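PDB 3D2Y: N-acetylmuramoyl-L-alanine amidase AmiD from Escherichia coli, which hydrolyses, with one zinc ion per subunit, the amide link between N-acetylmuramoyl residues and L-amino acids in cell-wall glycopeptides. Local coordinates for residues A89-T94 against A208-D213; S202-L207 against R225-F230; P27-L32 against Y141-E146. One frame throughout, in Å; residues are numbered along the deposited sequence.

Contact 1. Residues A89-T94 against A208-D213; sequences AWRGAT and ARYGYD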
loop_
_atom_site.group_PDB
_atom_site.type_symbol
_atom_site.label_atom_id
_atom_site.label_comp_id
_atom_site.label_asym_id
_atom_site.label_seq_id
_atom_site.Cartn_x
_atom_site.Cartn_y
_atom_site.Cartn_z
ATOM N N ALA A 89 -10.598 1.013 2.691
ATOM C CA ALA A 89 -10.526 1.980 3.796
ATOM C C ALA A 89 -9.069 2.152 4.273
ATOM O O ALA A 89 -8.356 1.167 4.464
ATOM C CB ALA A 89 -11.450 1.540 4.960
ATOM N N TRP A 90 -8.624 3.402 4.394
ATOM C CA TRP A 90 -7.296 3.717 4.925
ATOM C C TRP A 90 -7.291 5.085 5.618
ATOM O O TRP A 90 -7.589 6.124 4.993
ATOM C CB TRP A 90 -6.221 3.676 3.813
ATOM C CG TRP A 90 -4.856 3.755 4.379
ATOM C CD1 TRP A 90 -3.941 4.772 4.194
ATOM C CD2 TRP A 90 -4.235 2.805 5.261
ATOM N NE1 TRP A 90 -2.778 4.492 4.895
ATOM C CE2 TRP A 90 -2.939 3.308 5.574
ATOM C CE3 TRP A 90 -4.648 1.580 5.829
ATOM C CZ2 TRP A 90 -2.059 2.627 6.428
ATOM C CZ3 TRP A 90 -3.770 0.904 6.700
ATOM C CH2 TRP A 90 -2.497 1.439 6.991
ATOM N N ARG A 91 -6.972 5.060 6.916
ATOM C CA ARG A 91 -6.727 6.277 7.699
ATOM C C ARG A 91 -7.883 7.273 7.648
ATOM O O ARG A 91 -7.672 8.491 7.530
ATOM C CB ARG A 91 -5.395 6.916 7.245
ATOM C CG ARG A 91 -4.230 6.161 7.811
ATOM C CD ARG A 91 -2.884 6.700 7.401
ATOM N NE ARG A 91 -2.395 7.888 8.106
ATOM C CZ ARG A 91 -1.706 7.892 9.258
ATOM N NH1 ARG A 91 -1.444 6.774 9.930
ATOM N NH2 ARG A 91 -1.287 9.049 9.768
ATOM N N GLY A 92 -9.108 6.767 7.708
ATOM C CA GLY A 92 -10.262 7.673 7.678
ATOM C C GLY A 92 -10.958 7.737 6.309
ATOM O O GLY A 92 -12.130 8.091 6.240
ATOM N N ALA A 93 -10.244 7.393 5.225
ATOM C CA ALA A 93 -10.798 7.520 3.845
ATOM C C ALA A 93 -11.451 6.217 3.420
ATOM O O ALA A 93 -11.140 5.205 3.973
ATOM C CB ALA A 93 -9.681 7.884 2.836
ATOM N N THR A 94 -12.384 6.265 2.472
ATOM C CA THR A 94 -12.878 5.076 1.790
ATOM C C THR A 94 -12.779 5.342 0.273
ATOM O O THR A 94 -12.314 6.417 -0.115
ATOM C CB THR A 94 -14.343 4.719 2.220
ATOM O OG1 THR A 94 -15.240 5.809 1.912
ATOM C CG2 THR A 94 -14.413 4.436 3.695
ATOM N N ALA A 208 -6.562 0.212 14.052
ATOM C CA ALA A 208 -7.606 1.109 13.580
ATOM C C ALA A 208 -7.041 2.503 13.416
ATOM O O ALA A 208 -7.241 3.147 12.390
ATOM C CB ALA A 208 -8.808 1.142 14.566
ATOM N N ARG A 209 -6.352 2.984 14.449
ATOM C CA ARG A 209 -5.859 4.347 14.442
ATOM C C ARG A 209 -4.720 4.563 13.455
ATOM O O ARG A 209 -4.593 5.661 12.911
ATOM C CB ARG A 209 -5.420 4.796 15.836
ATOM C CG ARG A 209 -6.537 4.840 16.920
ATOM C CD ARG A 209 -7.589 5.957 16.751
ATOM N NE ARG A 209 -8.481 5.750 15.610
ATOM C CZ ARG A 209 -9.571 4.969 15.594
ATOM N NH1 ARG A 209 -9.980 4.316 16.673
ATOM N NH2 ARG A 209 -10.269 4.854 14.479
ATOM N N TYR A 210 -3.913 3.521 13.257
ATOM C CA TYR A 210 -2.841 3.556 12.249
ATOM C C TYR A 210 -3.422 3.603 10.818
ATOM O O TYR A 210 -2.844 4.254 9.937
ATOM C CB TYR A 210 -1.777 2.447 12.417
ATOM C CG TYR A 210 -0.620 2.640 11.423
ATOM C CD1 TYR A 210 0.316 3.666 11.605
ATOM C CD2 TYR A 210 -0.517 1.861 10.264
ATOM C CE1 TYR A 210 1.349 3.849 10.704
ATOM C CE2 TYR A 210 0.528 2.087 9.311
ATOM C CZ TYR A 210 1.450 3.066 9.569
ATOM O OH TYR A 210 2.451 3.318 8.653
ATOM N N GLY A 211 -4.544 2.904 10.604
ATOM C CA GLY A 211 -5.365 3.155 9.447
ATOM C C GLY A 211 -6.231 2.023 8.984
ATOM O O GLY A 211 -7.020 2.209 8.054
ATOM N N TYR A 212 -6.113 0.872 9.654
ATOM C CA TYR A 212 -6.800 -0.349 9.231
ATOM C C TYR A 212 -8.308 -0.267 9.474
ATOM O O TYR A 212 -8.744 0.263 10.449
ATOM C CB TYR A 212 -6.180 -1.633 9.878
ATOM C CG TYR A 212 -4.811 -1.981 9.331
ATOM C CD1 TYR A 212 -4.625 -3.001 8.358
ATOM C CD2 TYR A 212 -3.698 -1.251 9.747
ATOM C CE1 TYR A 212 -3.325 -3.253 7.853
ATOM C CE2 TYR A 212 -2.456 -1.479 9.286
ATOM C CZ TYR A 212 -2.236 -2.499 8.348
ATOM O OH TYR A 212 -0.949 -2.652 7.868
ATOM N N ASP A 213 -9.087 -0.927 8.619
ATOM C CA ASP A 213 -10.543 -0.939 8.727
ATOM C C ASP A 213 -10.881 -1.897 9.871
ATOM O O ASP A 213 -10.653 -3.100 9.754
ATOM C CB ASP A 213 -11.091 -1.521 7.408
ATOM C CG ASP A 213 -12.598 -1.322 7.212
ATOM O OD1 ASP A 213 -13.235 -0.540 7.939
ATOM O OD2 ASP A 213 -13.144 -1.950 6.265
HETATM O O HOH W 1 -8.185 -1.290 5.941
#

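Contact 2. Residues S202-L207 against R225-F230; sequences SLLELL and RVIMAF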
loop_
_atom_site.group_PDB
_atom_site.type_symbol
_atom_site.label_atom_id
_atom_site.label_comp_id
_atom_site.label_asym_id
_atom_site.label_seq_id
_atom_site.Cartn_x
_atom_site.Cartn_y
_atom_site.Cartn_z
ATOM N N SER A 202 -7.078 -4.360 22.350
ATOM C CA SER A 202 -6.130 -3.267 22.516
ATOM C C SER A 202 -5.289 -3.141 21.253
ATOM O O SER A 202 -5.059 -2.049 20.783
ATOM C CB SER A 202 -5.205 -3.556 23.719
ATOM O OG SER A 202 -5.918 -3.475 24.939
ATOM N N LEU A 203 -4.824 -4.263 20.727
ATOM C CA LEU A 203 -4.088 -4.231 19.459
ATOM C C LEU A 203 -4.942 -3.678 18.307
ATOM O O LEU A 203 -4.474 -2.837 17.513
ATOM C CB LEU A 203 -3.465 -5.610 19.146
ATOM C CG LEU A 203 -2.686 -5.691 17.819
ATOM C CD1 LEU A 203 -1.486 -4.684 17.698
ATOM C CD2 LEU A 203 -2.241 -7.119 17.471
ATOM N N LEU A 204 -6.184 -4.129 18.199
ATOM C CA LEU A 204 -7.069 -3.631 17.129
ATOM C C LEU A 204 -7.350 -2.119 17.173
ATOM O O LEU A 204 -7.468 -1.466 16.130
ATOM C CB LEU A 204 -8.354 -4.412 17.087
ATOM C CG LEU A 204 -8.193 -5.885 16.711
ATOM C CD1 LEU A 204 -9.429 -6.574 17.191
ATOM C CD2 LEU A 204 -8.040 -6.042 15.234
ATOM N N GLU A 205 -7.449 -1.562 18.369
ATOM C CA GLU A 205 -7.562 -0.131 18.481
ATOM C C GLU A 205 -6.389 0.568 17.803
ATOM O O GLU A 205 -6.593 1.481 17.005
ATOM C CB GLU A 205 -7.714 0.322 19.941
ATOM C CG GLU A 205 -7.672 1.846 20.067
ATOM C CD GLU A 205 -7.656 2.343 21.505
ATOM O OE1 GLU A 205 -8.151 1.628 22.411
ATOM O OE2 GLU A 205 -7.151 3.460 21.728
ATOM N N LEU A 206 -5.169 0.136 18.126
ATOM C CA LEU A 206 -3.958 0.709 17.562
ATOM C C LEU A 206 -3.959 0.578 16.016
ATOM O O LEU A 206 -3.621 1.512 15.301
ATOM C CB LEU A 206 -2.704 0.001 18.122
ATOM C CG LEU A 206 -2.470 0.170 19.642
ATOM C CD1 LEU A 206 -1.226 -0.613 20.011
ATOM C CD2 LEU A 206 -2.309 1.630 20.116
ATOM N N LEU A 207 -4.327 -0.597 15.522
ATOM C CA LEU A 207 -4.365 -0.804 14.077
ATOM C C LEU A 207 -5.397 0.074 13.401
ATOM O O LEU A 207 -5.115 0.676 12.341
ATOM C CB LEU A 207 -4.586 -2.291 13.740
ATOM C CG LEU A 207 -3.518 -3.203 14.334
ATOM C CD1 LEU A 207 -3.732 -4.632 13.781
ATOM C CD2 LEU A 207 -2.091 -2.694 14.065
ATOM N N ARG A 225 -7.838 -11.496 10.224
ATOM C CA ARG A 225 -7.460 -10.972 8.928
ATOM C C ARG A 225 -6.852 -9.571 9.062
ATOM O O ARG A 225 -5.876 -9.254 8.381
ATOM C CB ARG A 225 -8.650 -11.004 7.952
ATOM C CG ARG A 225 -9.025 -12.414 7.446
ATOM C CD ARG A 225 -8.683 -12.688 5.957
ATOM N NE ARG A 225 -7.687 -11.760 5.387
ATOM C CZ ARG A 225 -7.356 -11.632 4.097
ATOM N NH1 ARG A 225 -7.929 -12.367 3.144
ATOM N NH2 ARG A 225 -6.445 -10.718 3.767
ATOM N N VAL A 226 -7.390 -8.743 9.957
ATOM C CA VAL A 226 -6.821 -7.386 10.117
ATOM C C VAL A 226 -5.378 -7.501 10.644
ATOM O O VAL A 226 -4.466 -6.857 10.132
ATOM C CB VAL A 226 -7.685 -6.499 11.010
ATOM C CG1 VAL A 226 -7.009 -5.153 11.255
ATOM C CG2 VAL A 226 -9.041 -6.270 10.359
ATOM N N ILE A 227 -5.174 -8.360 11.643
ATOM C CA ILE A 227 -3.894 -8.409 12.335
ATOM C C ILE A 227 -2.898 -9.047 11.381
ATOM O O ILE A 227 -1.749 -8.609 11.262
ATOM C CB ILE A 227 -4.004 -9.184 13.668
ATOM C CG1 ILE A 227 -4.764 -8.340 14.729
ATOM C CG2 ILE A 227 -2.618 -9.467 14.200
ATOM C CD1 ILE A 227 -5.367 -9.120 15.965
ATOM N N MET A 228 -3.374 -10.051 10.663
ATOM C CA MET A 228 -2.588 -10.727 9.641
ATOM C C MET A 228 -2.101 -9.750 8.547
ATOM O O MET A 228 -0.915 -9.759 8.178
ATOM C CB MET A 228 -3.421 -11.858 9.045
ATOM C CG MET A 228 -2.724 -12.736 8.031
ATOM S SD MET A 228 -3.854 -13.969 7.300
ATOM C CE MET A 228 -5.037 -14.323 8.612
ATOM N N ALA A 229 -3.017 -8.926 8.022
ATOM C CA ALA A 229 -2.669 -7.901 7.032
ATOM C C ALA A 229 -1.505 -6.987 7.535
ATOM O O ALA A 229 -0.546 -6.704 6.797
ATOM C CB ALA A 229 -3.904 -7.077 6.670
ATOM N N PHE A 230 -1.582 -6.594 8.794
ATOM C CA PHE A 230 -0.597 -5.710 9.410
ATOM C C PHE A 230 0.774 -6.429 9.506
ATOM O O PHE A 230 1.853 -5.847 9.199
ATOM C CB PHE A 230 -1.097 -5.276 10.795
ATOM C CG PHE A 230 -0.115 -4.456 11.567
ATOM C CD1 PHE A 230 0.170 -3.148 11.185
ATOM C CD2 PHE A 230 0.514 -4.985 12.723
ATOM C CE1 PHE A 230 1.092 -2.376 11.907
ATOM C CE2 PHE A 230 1.448 -4.229 13.453
ATOM C CZ PHE A 230 1.734 -2.917 13.031
#

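Contact 3. Residues P27-L32 against Y141-E146; sequences PRIKVL and YHIKPE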
loop_
_atom_site.group_PDB
_atom_site.type_symbol
_atom_site.label_atom_id
_atom_site.label_comp_id
_atom_site.label_asym_id
_atom_site.label_seq_id
_atom_site.Cartn_x
_atom_site.Cartn_y
_atom_site.Cartn_z
ATOM N N PRO A 27 -2.618 18.175 -3.660
ATOM C CA PRO A 27 -2.995 17.067 -4.550
ATOM C C PRO A 27 -4.277 16.337 -4.161
ATOM O O PRO A 27 -4.612 16.166 -2.957
ATOM C CB PRO A 27 -1.809 16.068 -4.466
ATOM C CG PRO A 27 -0.651 16.836 -3.941
ATOM C CD PRO A 27 -1.213 18.081 -3.191
ATOM N N ARG A 28 -4.965 15.830 -5.181
ATOM C CA ARG A 28 -6.036 14.892 -4.903
ATOM C C ARG A 28 -5.486 13.471 -4.643
ATOM O O ARG A 28 -6.184 12.624 -4.071
ATOM C CB ARG A 28 -7.028 14.876 -6.051
ATOM C CG ARG A 28 -7.678 16.233 -6.363
ATOM C CD ARG A 28 -8.642 16.095 -7.574
ATOM N NE ARG A 28 -9.185 17.428 -7.883
ATOM C CZ ARG A 28 -10.203 17.991 -7.227
ATOM N NH1 ARG A 28 -10.562 19.203 -7.603
ATOM N NH2 ARG A 28 -10.891 17.348 -6.229
ATOM N N ILE A 29 -4.247 13.218 -5.100
ATOM C CA ILE A 29 -3.615 11.919 -4.912
ATOM C C ILE A 29 -2.818 11.929 -3.584
ATOM O O ILE A 29 -1.974 12.786 -3.372
ATOM C CB ILE A 29 -2.723 11.535 -6.142
ATOM C CG1 ILE A 29 -3.569 11.404 -7.408
ATOM C CG2 ILE A 29 -1.891 10.249 -5.841
ATOM C CD1 ILE A 29 -2.818 11.600 -8.734
ATOM N N LYS A 30 -3.102 10.985 -2.696
ATOM C CA LYS A 30 -2.482 10.932 -1.383
ATOM C C LYS A 30 -1.907 9.548 -1.067
ATOM O O LYS A 30 -1.147 9.415 -0.120
ATOM C CB LYS A 30 -3.520 11.239 -0.299
ATOM C CG LYS A 30 -4.186 12.646 -0.430
ATOM C CD LYS A 30 -5.690 12.574 -0.202
ATOM C CE LYS A 30 -6.472 13.758 -0.630
ATOM N NZ LYS A 30 -6.783 14.503 0.636
ATOM N N VAL A 31 -2.277 8.531 -1.857
ATOM C CA VAL A 31 -2.014 7.140 -1.502
ATOM C C VAL A 31 -1.399 6.380 -2.683
ATOM O O VAL A 31 -1.795 6.592 -3.849
ATOM C CB VAL A 31 -3.307 6.444 -0.918
ATOM C CG1 VAL A 31 -3.095 4.957 -0.673
ATOM C CG2 VAL A 31 -3.785 7.149 0.412
ATOM N N LEU A 32 -0.383 5.592 -2.373
ATOM C CA LEU A 32 0.223 4.664 -3.361
ATOM C C LEU A 32 0.007 3.251 -2.910
ATOM O O LEU A 32 0.529 2.837 -1.851
ATOM C CB LEU A 32 1.719 4.931 -3.483
ATOM C CG LEU A 32 2.499 4.137 -4.524
ATOM C CD1 LEU A 32 1.830 4.307 -5.905
ATOM C CD2 LEU A 32 4.022 4.486 -4.568
ATOM N N TYR A 141 3.526 14.118 -5.601
ATOM C CA TYR A 141 2.289 14.355 -4.816
ATOM C C TYR A 141 2.529 14.575 -3.344
ATOM O O TYR A 141 1.585 14.755 -2.561
ATOM C CB TYR A 141 1.252 13.242 -5.055
ATOM C CG TYR A 141 0.946 13.089 -6.512
ATOM C CD1 TYR A 141 0.295 14.112 -7.220
ATOM C CD2 TYR A 141 1.374 11.962 -7.214
ATOM C CE1 TYR A 141 0.022 13.984 -8.572
ATOM C CE2 TYR A 141 1.118 11.835 -8.566
ATOM C CZ TYR A 141 0.443 12.835 -9.237
ATOM O OH TYR A 141 0.197 12.722 -10.591
ATOM N N HIS A 142 3.806 14.570 -2.974
ATOM C CA HIS A 142 4.238 14.617 -1.574
ATOM C C HIS A 142 3.562 13.556 -0.700
ATOM O O HIS A 142 3.010 13.846 0.371
ATOM C CB HIS A 142 4.012 16.002 -0.994
ATOM C CG HIS A 142 5.055 16.995 -1.380
ATOM N ND1 HIS A 142 5.118 17.560 -2.634
ATOM C CD2 HIS A 142 6.085 17.518 -0.675
ATOM C CE1 HIS A 142 6.140 18.392 -2.684
ATOM N NE2 HIS A 142 6.740 18.393 -1.507
ATOM N N ILE A 143 3.550 12.328 -1.200
ATOM C CA ILE A 143 2.887 11.233 -0.518
ATOM C C ILE A 143 3.657 10.920 0.758
ATOM O O ILE A 143 4.881 10.847 0.721
ATOM C CB ILE A 143 2.820 10.000 -1.452
ATOM C CG1 ILE A 143 1.871 10.321 -2.603
ATOM C CG2 ILE A 143 2.400 8.750 -0.654
ATOM C CD1 ILE A 143 1.612 9.133 -3.560
ATOM N N LYS A 144 2.955 10.838 1.895
ATOM C CA LYS A 144 3.594 10.629 3.210
ATOM C C LYS A 144 3.931 9.159 3.306
ATOM O O LYS A 144 3.223 8.365 2.682
ATOM C CB LYS A 144 2.642 10.985 4.348
ATOM C CG LYS A 144 2.427 12.484 4.459
ATOM C CD LYS A 144 1.596 12.853 5.659
ATOM C CE LYS A 144 0.106 12.659 5.378
ATOM N NZ LYS A 144 -0.731 13.668 6.129
ATOM N N PRO A 145 5.027 8.799 4.043
ATOM C CA PRO A 145 5.463 7.407 4.060
ATOM C C PRO A 145 4.339 6.404 4.439
ATOM O O PRO A 145 4.237 5.336 3.834
ATOM C CB PRO A 145 6.608 7.406 5.077
ATOM C CG PRO A 145 7.142 8.813 5.071
ATOM C CD PRO A 145 5.905 9.662 4.860
ATOM N N GLU A 146 3.541 6.724 5.451
ATOM C CA GLU A 146 2.476 5.797 5.916
ATOM C C GLU A 146 1.371 5.548 4.868
ATOM O O GLU A 146 0.564 4.634 5.011
ATOM C CB GLU A 146 1.869 6.244 7.257
ATOM C CG GLU A 146 1.033 7.485 7.155
ATOM C CD GLU A 146 1.812 8.796 7.297
ATOM O OE1 GLU A 146 3.051 8.848 7.175
ATOM O OE2 GLU A 146 1.144 9.821 7.507
HETATM O O HOH W 2 -0.755 14.041 -1.454
HETATM O O HOH W 3 0.108 11.048 1.657
#

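Contact 1. Residues A89-T94 against A208-D213
Arg91 grips the end of helix 200-210 through the carbonyls of its last residue, Tyr210, and of Gly211 just beyond it. Its backbone N gives a nearly straight bond (169°) to Gly211 O, 3.1 Å away, in the carbonyl plane on a lone pair. The side chain, bent at chi3 (79°), carries NH1 back to Tyr210 O at 2.9 Å, the acceptor lying 20° out of the guanidinium plane. Trp90 lies against the same turn: Gly211 CA sits over one face of its six-membered ring, 4.0 Å from the centroid, with Arg91 CG on that face too. The far edge of the indole points at the face of Tyr212 in a T-shaped pair, centroids 5.1 Å apart, and Tyr210 completes the aromatic cluster. One water joins Ala89 O to Asp213 N.

Behind this shell, Asp261 forms a salt bridge with Arg91 NE, and Asp153 bonds Tyr212 OH. The type I' turn from Trp90 to Ala93 presents the arginine, while Gly211, with positive phi, ends the helix; a CB there would clash with Arg91 CG. The guanidinium at Tyr210 O would probably suit the negative C-terminal end of the helix, while Gly211 O is met by a neutral backbone N-H.

Contact 2. Residues S202-L207 against R225-F230
Leu207 CD2 sits over the centre of one face of the Phe230 ring, 3.5 Å from its centroid and only 7° off the ring normal. The methyl is almost equally far from all six ring carbons, a CH-pi contact in which the leucine and the phenylalanine cross at about a right angle. Phe230 reaches this position with CG anti to its backbone N (chi1 175°), which carries the ring out from helix 220-234 to lie under Leu207 CD2. The same ring meets that of Phe234 and touches Thr247, Ile250 and Leu254 of helix 245-258.

The other methyl of Leu207, CD1, turns toward the preceding turn of the partner helix, where it lies 4.0 Å from Ile227 CG1 and also approaches Val226 CG1. Leu207 therefore divides its two branches, one over an aromatic face and one among aliphatic carbons.

Ile227 reaches in among three leucines. Its CG1 is 3.9 Å from Leu203 CD2, with the terminal CD1 and the branch methyl CG2 both close to that same leucine carbon. Leu204 approaches through CD2, whose distance to Ile227 CD1 is 4.1 Å, its side chain running across the isoleucine at about a right angle. Val226 CG1 lies near the same methyl, Leu204 CD2, at 4.2 Å.

All six touching residues are buried, and their meeting is wholly apolar. The axes of the two short segments approach to 10.6 Å with a crossing angle of 59°, a wide separation spanned by long leucine, isoleucine and phenylalanine side chains. This is the apolar interface of an angled helix-helix pair, helices 200-210 and 220-234, with helix 245-258 packing against Phe230 as a third.

Contact 3. Residues P27-L32 against Y141-E146
The chain from Pro27 to Leu32 runs beside the turn that follows helix 124-141, with CA atoms 5.9 Å apart at Pro27 and Tyr141 and 5.4 Å at Lys30 and Ile143. His142, with positive phi, is the first residue to leave the helical course. Tyr141 and Ile29 form the main side-chain contact. Ile29 CD1 lies over one face of the phenol ring, offset toward its rim, and comes within 3.5 Å of Tyr141 CZ in a CH-pi contact. The isoleucine spreads along the ring, its CB and CG2 near the inner carbons and CD1 near the hydroxyl end. Tyr141 CG stands anti to its carbonyl carbon (chi1 -55°), laying the ring across Ile29, while its OH bonds Glu78. Pro27 CB adds a looser contact at Tyr141 CD1, and Pro27 CG touches the carbonyl oxygen of Tyr141. With an alanine in place of Tyr141, Ile29 CD1 would probably face a gap and Glu78 would lose its phenol partner.

In the amidase domain this joins the lead-in to strand 31-36, flanked in the mixed sheet by parallel strands 100-105 and 148-150, to the connection from helix 124-141 to strand 148-150. Ile143 occupies the junction. Its CG2 methyl rests 3.6 Å from Lys30 O, and CD1 reaches Leu32 CB and Ile29 CG2, with Ile137 and Ile138 of the helix also touching its side chain.

Two waters stitch the backbones together. One donates to both Ile29 O, at 2.6 Å, and Tyr141 O, at 2.7 Å, so two carbonyls that could not bond each other share a donor. The second donates to Lys30 O and accepts from Lys144 N, 2.9 Å away.

Overall arrangement
Contacts 1 and 2 share helix 200-210: contact 2 packs its side against helix 220-234, and contact 1 holds its C-terminal end against the amidase domain. Tyr212 joins them, its N probably hydrogen-bonded to Leu207 O at 2.9 Å and its CB packed on Val226 CG1. Contact 3 meets contact 1 at Glu146, whose OE2 is a long, weak ion-pair partner of Arg91 NH2. Contacts 2 and 3 do not touch, their nearest atoms being about 10 Å apart. Side chain to side chain, contacts 3 and 1 approach the zinc ligands, Leu32 about 8 Å from His35 and Trp90 about 10 Å from His151; contact 2 is more remote, Val226 about 12 Å from the transition-state stabiliser Lys159.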